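Local coordinates for protein oxidoreductase, zinc-binding dehydrogenase family (Myxococcus xanthus, PDB 5K1S) that is a zinc-containing medium-chain reductase that takes part in the alternative de novo biosynthesis of isovaleryl coenzyme A, at residues G94-L104 / G147-W158. Residues are numbered along the deposited sequence; the frame is centred on the assembly and turned at random.
Sequences GWKTGDRAATL and GGLGRVPASLPW
Trp95 lies between two residues of the facing strand, Arg151 on one side of its indole and Leu149 on the other. The Arg151 guanidinium rests flat on the six-membered ring as a cation-pi stack, CZ 3.6 Å from the ring centroid and the planes 16° apart; its chain, extended from CG to NE, reaches across the indole. Beneath the other face, Leu149 CD1 makes a CH-pi contact 4.2 Å from the same centroid. Asp99 OD2 stays 4.1 Å from Arg151 NH1, near enough for opposite charges to attract but too far for a salt bridge, while it accepts a straight bond from Lys96 N across the type II turn. Were Trp95 replaced by alanine, the Arg151 guanidinium would probably lose its stacking surface and be freer to turn, with a gap opened beside Leu149.

A second cation-pi stack forms farther along. Arg100, bent at chi3 (57°), lays its guanidinium over the Trp158 ring, CZ 4.2 Å from the six-membered centroid and the planes tilted by 28°. Backbone atoms of Ala154 lie over the opposite face of that guanidinium, and NE makes weak hydrogen bonds to Val152 O and Pro153 O.

The strands themselves pair antiparallel: Ala102 and Gly150 form the hydrogen-bonded pair, and Val152 N to Arg100 O continues the ladder. Strand 100-103 sits between 149-151 and 80-88 in the sheet of the GroES-like domain. Ala101, Thr103 and Leu149 pack on Leu49 of strand 46-56, whereas Ala102 and Leu104 meet helix 311-323; Thr103 OG1 bonds to the backbone of Ala81 and of the zinc ligand His79.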
ATOM      1  N   GLY A  94      28.288 -11.089  20.301  1.00 66.90           N
ATOM      2  CA  GLY A  94      28.536  -9.765  19.772  1.00 67.48           C
ATOM      3  C   GLY A  94      28.502  -8.646  20.783  1.00 65.94           C
ATOM      4  O   GLY A  94      28.710  -7.488  20.411  1.00 66.48           O
ATOM      5  N   TRP A  95      28.254  -8.948  22.055  1.00 55.82           N
ATOM      6  CA  TRP A  95      28.078  -7.926  23.077  1.00 54.26           C
ATOM      7  C   TRP A  95      28.987  -8.213  24.259  1.00 54.97           C
ATOM      8  O   TRP A  95      29.003  -9.333  24.781  1.00 54.82           O
ATOM      9  CB  TRP A  95      26.618  -7.857  23.532  1.00 51.50           C
ATOM     10  CG  TRP A  95      25.707  -7.373  22.453  1.00 51.06           C
ATOM     11  CD1 TRP A  95      24.965  -8.136  21.600  1.00 50.93           C
ATOM     12  CD2 TRP A  95      25.450  -6.010  22.100  1.00 50.83           C
ATOM     13  NE1 TRP A  95      24.256  -7.331  20.742  1.00 50.58           N
ATOM     14  CE2 TRP A  95      24.538  -6.022  21.027  1.00 50.51           C
ATOM     15  CE3 TRP A  95      25.902  -4.782  22.587  1.00 50.99           C
ATOM     16  CZ2 TRP A  95      24.069  -4.854  20.435  1.00 50.28           C
ATOM     17  CZ3 TRP A  95      25.435  -3.624  21.999  1.00 50.82           C
ATOM     18  CH2 TRP A  95      24.529  -3.668  20.935  1.00 50.44           C
ATOM     19  N   LYS A  96      29.741  -7.197  24.671  1.00 63.11           N
ATOM     20  CA  LYS A  96      30.613  -7.273  25.831  1.00 64.02           C
ATOM     21  C   LYS A  96      30.356  -6.065  26.719  1.00 63.01           C
ATOM     22  O   LYS A  96      29.772  -5.066  26.290  1.00 62.22           O
ATOM     23  CB  LYS A  96      32.093  -7.325  25.421  1.00 71.43           C
ATOM     24  CG  LYS A  96      32.559  -6.114  24.626  1.00 72.89           C
ATOM     25  CD  LYS A  96      34.040  -6.206  24.291  1.00 76.24           C
ATOM     26  CE  LYS A  96      34.530  -4.961  23.563  1.00 77.91           C
ATOM     27  NZ  LYS A  96      33.829  -4.752  22.265  1.00 77.44           N
ATOM     28  N   THR A  97      30.791  -6.169  27.971  1.00 50.93           N
ATOM     29  CA  THR A  97      30.671  -5.047  28.892  1.00 50.43           C
ATOM     30  C   THR A  97      31.352  -3.815  28.308  1.00 52.15           C
ATOM     31  O   THR A  97      32.409  -3.907  27.677  1.00 54.47           O
ATOM     32  CB  THR A  97      31.290  -5.393  30.246  1.00 50.96           C
ATOM     33  OG1 THR A  97      32.673  -5.733  30.072  1.00 53.58           O
ATOM     34  CG2 THR A  97      30.551  -6.559  30.890  1.00 49.78           C
ATOM     35  N   GLY A  98      30.735  -2.655  28.519  1.00 50.61           N
ATOM     36  CA  GLY A  98      31.243  -1.409  27.993  1.00 51.36           C
ATOM     37  C   GLY A  98      30.643  -0.982  26.671  1.00 51.13           C
ATOM     38  O   GLY A  98      30.816   0.180  26.281  1.00 51.53           O
ATOM     39  N   ASP A  99      29.950  -1.875  25.969  1.00 61.51           N
ATOM     40  CA  ASP A  99      29.339  -1.517  24.698  1.00 61.11           C
ATOM     41  C   ASP A  99      28.193  -0.532  24.909  1.00 59.15           C
ATOM     42  O   ASP A  99      27.560  -0.494  25.967  1.00 57.58           O
ATOM     43  CB  ASP A  99      28.829  -2.766  23.977  1.00 60.31           C
ATOM     44  CG  ASP A  99      29.954  -3.671  23.504  1.00 62.61           C
ATOM     45  OD1 ASP A  99      31.065  -3.162  23.243  1.00 65.04           O
ATOM     46  OD2 ASP A  99      29.726  -4.894  23.388  1.00 62.17           O
ATOM     47  N   ARG A 100      27.931   0.270  23.880  1.00 53.21           N
ATOM     48  CA  ARG A 100      26.915   1.313  23.915  1.00 51.73           C
ATOM     49  C   ARG A 100      25.724   0.859  23.083  1.00 50.19           C
ATOM     50  O   ARG A 100      25.869   0.590  21.885  1.00 51.35           O
ATOM     51  CB  ARG A 100      27.476   2.630  23.384  1.00 54.03           C
ATOM     52  CG  ARG A 100      28.760   3.075  24.069  1.00 56.20           C
ATOM     53  CD  ARG A 100      29.471   4.153  23.267  1.00 59.25           C
ATOM     54  NE  ARG A 100      28.615   5.313  23.029  1.00 59.22           N
ATOM     55  CZ  ARG A 100      28.480   6.334  23.868  1.00 59.55           C
ATOM     56  NH1 ARG A 100      29.144   6.355  25.017  1.00 59.92           N
ATOM     57  NH2 ARG A 100      27.675   7.342  23.559  1.00 59.65           N
ATOM     58  N   ALA A 101      24.549   0.784  23.709  1.00 46.46           N
ATOM     59  CA  ALA A 101      23.378   0.195  23.077  1.00 45.33           C
ATOM     60  C   ALA A 101      22.169   1.113  23.206  1.00 44.35           C
ATOM     61  O   ALA A 101      22.121   2.005  24.057  1.00 44.21           O
ATOM     62  CB  ALA A 101      23.049  -1.175  23.685  1.00 44.78           C
ATOM     63  N   ALA A 102      21.184   0.872  22.342  1.00 43.66           N
ATOM     64  CA  ALA A 102      19.903   1.566  22.388  1.00 42.67           C
ATOM     65  C   ALA A 102      18.806   0.574  22.033  1.00 41.79           C
ATOM     66  O   ALA A 102      18.929  -0.163  21.052  1.00 42.09           O
ATOM     67  CB  ALA A 102      19.874   2.757  21.425  1.00 43.03           C
ATOM     68  N   THR A 103      17.738   0.562  22.825  1.00 40.79           N
ATOM     69  CA  THR A 103      16.686  -0.432  22.668  1.00 39.96           C
ATOM     70  C   THR A 103      15.767  -0.091  21.500  1.00 39.94           C
ATOM     71  O   THR A 103      15.522   1.079  21.190  1.00 40.45           O
ATOM     72  CB  THR A 103      15.852  -0.540  23.945  1.00 39.08           C
ATOM     73  OG1 THR A 103      15.294   0.741  24.262  1.00 38.76           O
ATOM     74  CG2 THR A 103      16.703  -1.029  25.113  1.00 39.41           C
ATOM     75  N   LEU A 104      15.261  -1.136  20.849  1.00 41.73           N
ATOM     76  CA  LEU A 104      14.194  -0.995  19.874  1.00 42.23           C
ATOM     77  C   LEU A 104      12.868  -0.776  20.599  1.00 40.66           C
ATOM     78  O   LEU A 104      12.807  -0.674  21.828  1.00 39.17           O
ATOM     79  CB  LEU A 104      14.120  -2.230  18.976  1.00 43.29           C
ATOM     80  CG  LEU A 104      15.228  -2.438  17.943  1.00 45.12           C
ATOM     81  CD1 LEU A 104      15.118  -3.824  17.336  1.00 45.91           C
ATOM     82  CD2 LEU A 104      15.157  -1.386  16.856  1.00 46.46           C
ATOM     83  N   GLY A 147      18.823  -9.311  20.680  1.00 51.07           N
ATOM     84  CA  GLY A 147      18.075  -9.117  19.453  1.00 51.97           C
ATOM     85  C   GLY A 147      17.327  -7.803  19.370  1.00 51.14           C
ATOM     86  O   GLY A 147      16.889  -7.434  18.274  1.00 52.00           O
ATOM     87  N   GLY A 148      17.173  -7.092  20.484  1.00 40.88           N
ATOM     88  CA  GLY A 148      16.453  -5.834  20.484  1.00 40.28           C
ATOM     89  C   GLY A 148      17.315  -4.622  20.781  1.00 40.80           C
ATOM     90  O   GLY A 148      16.805  -3.600  21.251  1.00 40.28           O
ATOM     91  N   LEU A 149      18.614  -4.712  20.503  1.00 46.17           N
ATOM     92  CA  LEU A 149      19.557  -3.644  20.804  1.00 46.53           C
ATOM     93  C   LEU A 149      20.174  -3.099  19.524  1.00 48.59           C
ATOM     94  O   LEU A 149      20.457  -3.852  18.588  1.00 49.79           O
ATOM     95  CB  LEU A 149      20.673  -4.136  21.737  1.00 46.38           C
ATOM     96  CG  LEU A 149      20.284  -4.488  23.174  1.00 44.57           C
ATOM     97  CD1 LEU A 149      21.514  -4.933  23.948  1.00 45.45           C
ATOM     98  CD2 LEU A 149      19.611  -3.313  23.875  1.00 43.28           C
ATOM     99  N   GLY A 150      20.370  -1.782  19.493  1.00 55.72           N
ATOM    100  CA  GLY A 150      21.120  -1.128  18.438  1.00 57.99           C
ATOM    101  C   GLY A 150      22.390  -0.524  18.999  1.00 59.02           C
ATOM    102  O   GLY A 150      22.458  -0.242  20.198  1.00 57.84           O
ATOM    103  N   ARG A 151      23.398  -0.310  18.158  1.00 55.05           N
ATOM    104  CA  ARG A 151      24.713   0.125  18.612  1.00 56.43           C
ATOM    105  C   ARG A 151      24.845   1.637  18.492  1.00 57.99           C
ATOM    106  O   ARG A 151      24.613   2.206  17.420  1.00 59.46           O
ATOM    107  CB  ARG A 151      25.813  -0.571  17.812  1.00 58.20           C
ATOM    108  CG  ARG A 151      25.785  -2.075  17.973  1.00 57.47           C
ATOM    109  CD  ARG A 151      27.022  -2.739  17.415  1.00 60.16           C
ATOM    110  NE  ARG A 151      27.088  -4.143  17.811  1.00 59.87           N
ATOM    111  CZ  ARG A 151      27.574  -4.574  18.971  1.00 59.41           C
ATOM    112  NH1 ARG A 151      28.047  -3.715  19.865  1.00 59.20           N
ATOM    113  NH2 ARG A 151      27.588  -5.872  19.239  1.00 59.27           N
ATOM    114  N   VAL A 152      25.225   2.278  19.592  1.00 62.66           N
ATOM    115  CA  VAL A 152      25.350   3.730  19.654  1.00 64.22           C
ATOM    116  C   VAL A 152      26.807   4.089  19.373  1.00 67.09           C
ATOM    117  O   VAL A 152      27.690   3.671  20.138  1.00 67.06           O
ATOM    118  CB  VAL A 152      24.913   4.268  21.021  1.00 62.49           C
ATOM    119  CG1 VAL A 152      25.033   5.789  21.063  1.00 64.23           C
ATOM    120  CG2 VAL A 152      23.487   3.829  21.331  1.00 59.70           C
ATOM    121  N   PRO A 153      27.104   4.844  18.315  1.00 65.56           N
ATOM    122  CA  PRO A 153      28.489   5.275  18.097  1.00 67.87           C
ATOM    123  C   PRO A 153      29.011   6.057  19.292  1.00 68.24           C
ATOM    124  O   PRO A 153      28.271   6.780  19.964  1.00 67.32           O
ATOM    125  CB  PRO A 153      28.399   6.156  16.845  1.00 69.77           C
ATOM    126  CG  PRO A 153      27.152   5.721  16.157  1.00 68.52           C
ATOM    127  CD  PRO A 153      26.207   5.316  17.245  1.00 66.01           C
ATOM    128  N   ALA A 154      30.308   5.898  19.560  1.00 64.66           N
ATOM    129  CA  ALA A 154      30.920   6.594  20.686  1.00 65.37           C
ATOM    130  C   ALA A 154      30.800   8.104  20.557  1.00 66.85           C
ATOM    131  O   ALA A 154      30.863   8.809  21.571  1.00 67.11           O
ATOM    132  CB  ALA A 154      32.390   6.196  20.810  1.00 67.62           C
ATOM    133  N   SER A 155      30.621   8.615  19.342  1.00 75.82           N
ATOM    134  CA  SER A 155      30.529  10.049  19.106  1.00 77.40           C
ATOM    135  C   SER A 155      29.143  10.613  19.385  1.00 76.07           C
ATOM    136  O   SER A 155      28.951  11.826  19.240  1.00 77.26           O
ATOM    137  CB  SER A 155      30.921  10.360  17.659  1.00 79.43           C
ATOM    138  OG  SER A 155      30.846  11.751  17.393  1.00 81.03           O
ATOM    139  N   LEU A 156      28.182   9.780  19.783  1.00 65.95           N
ATOM    140  CA  LEU A 156      26.798  10.211  19.930  1.00 64.50           C
ATOM    141  C   LEU A 156      26.437  10.301  21.405  1.00 62.57           C
ATOM    142  O   LEU A 156      26.491   9.277  22.103  1.00 60.83           O
ATOM    143  CB  LEU A 156      25.864   9.237  19.211  1.00 62.98           C
ATOM    144  CG  LEU A 156      24.394   9.639  19.085  1.00 61.63           C
ATOM    145  CD1 LEU A 156      24.236  10.927  18.296  1.00 63.82           C
ATOM    146  CD2 LEU A 156      23.606   8.521  18.424  1.00 60.07           C
ATOM    147  N   PRO A 157      26.066  11.469  21.929  1.00 67.07           N
ATOM    148  CA  PRO A 157      25.670  11.546  23.339  1.00 65.73           C
ATOM    149  C   PRO A 157      24.402  10.753  23.614  1.00 62.56           C
ATOM    150  O   PRO A 157      23.615  10.442  22.717  1.00 61.59           O
ATOM    151  CB  PRO A 157      25.451  13.045  23.570  1.00 67.38           C
ATOM    152  CG  PRO A 157      25.194  13.606  22.219  1.00 68.52           C
ATOM    153  CD  PRO A 157      26.017  12.788  21.276  1.00 69.15           C
ATOM    154  N   TRP A 158      24.207  10.434  24.895  1.00 56.74           N
ATOM    155  CA  TRP A 158      23.098   9.571  25.290  1.00 53.83           C
ATOM    156  C   TRP A 158      21.752  10.211  24.972  1.00 52.77           C
ATOM    157  O   TRP A 158      20.854   9.557  24.430  1.00 50.87           O
ATOM    158  CB  TRP A 158      23.195   9.244  26.782  1.00 53.57           C
ATOM    159  CG  TRP A 158      24.408   8.447  27.148  1.00 54.78           C
ATOM    160  CD1 TRP A 158      25.459   8.860  27.917  1.00 56.78           C
ATOM    161  CD2 TRP A 158      24.701   7.101  26.759  1.00 54.23           C
ATOM    162  NE1 TRP A 158      26.384   7.851  28.034  1.00 57.46           N
ATOM    163  CE2 TRP A 158      25.944   6.761  27.331  1.00 55.96           C
ATOM    164  CE3 TRP A 158      24.032   6.149  25.984  1.00 52.61           C
ATOM    165  CZ2 TRP A 158      26.532   5.512  27.153  1.00 56.09           C
ATOM    166  CZ3 TRP A 158      24.617   4.908  25.807  1.00 52.81           C
ATOM    167  CH2 TRP A 158      25.855   4.602  26.389  1.00 54.52           C
TER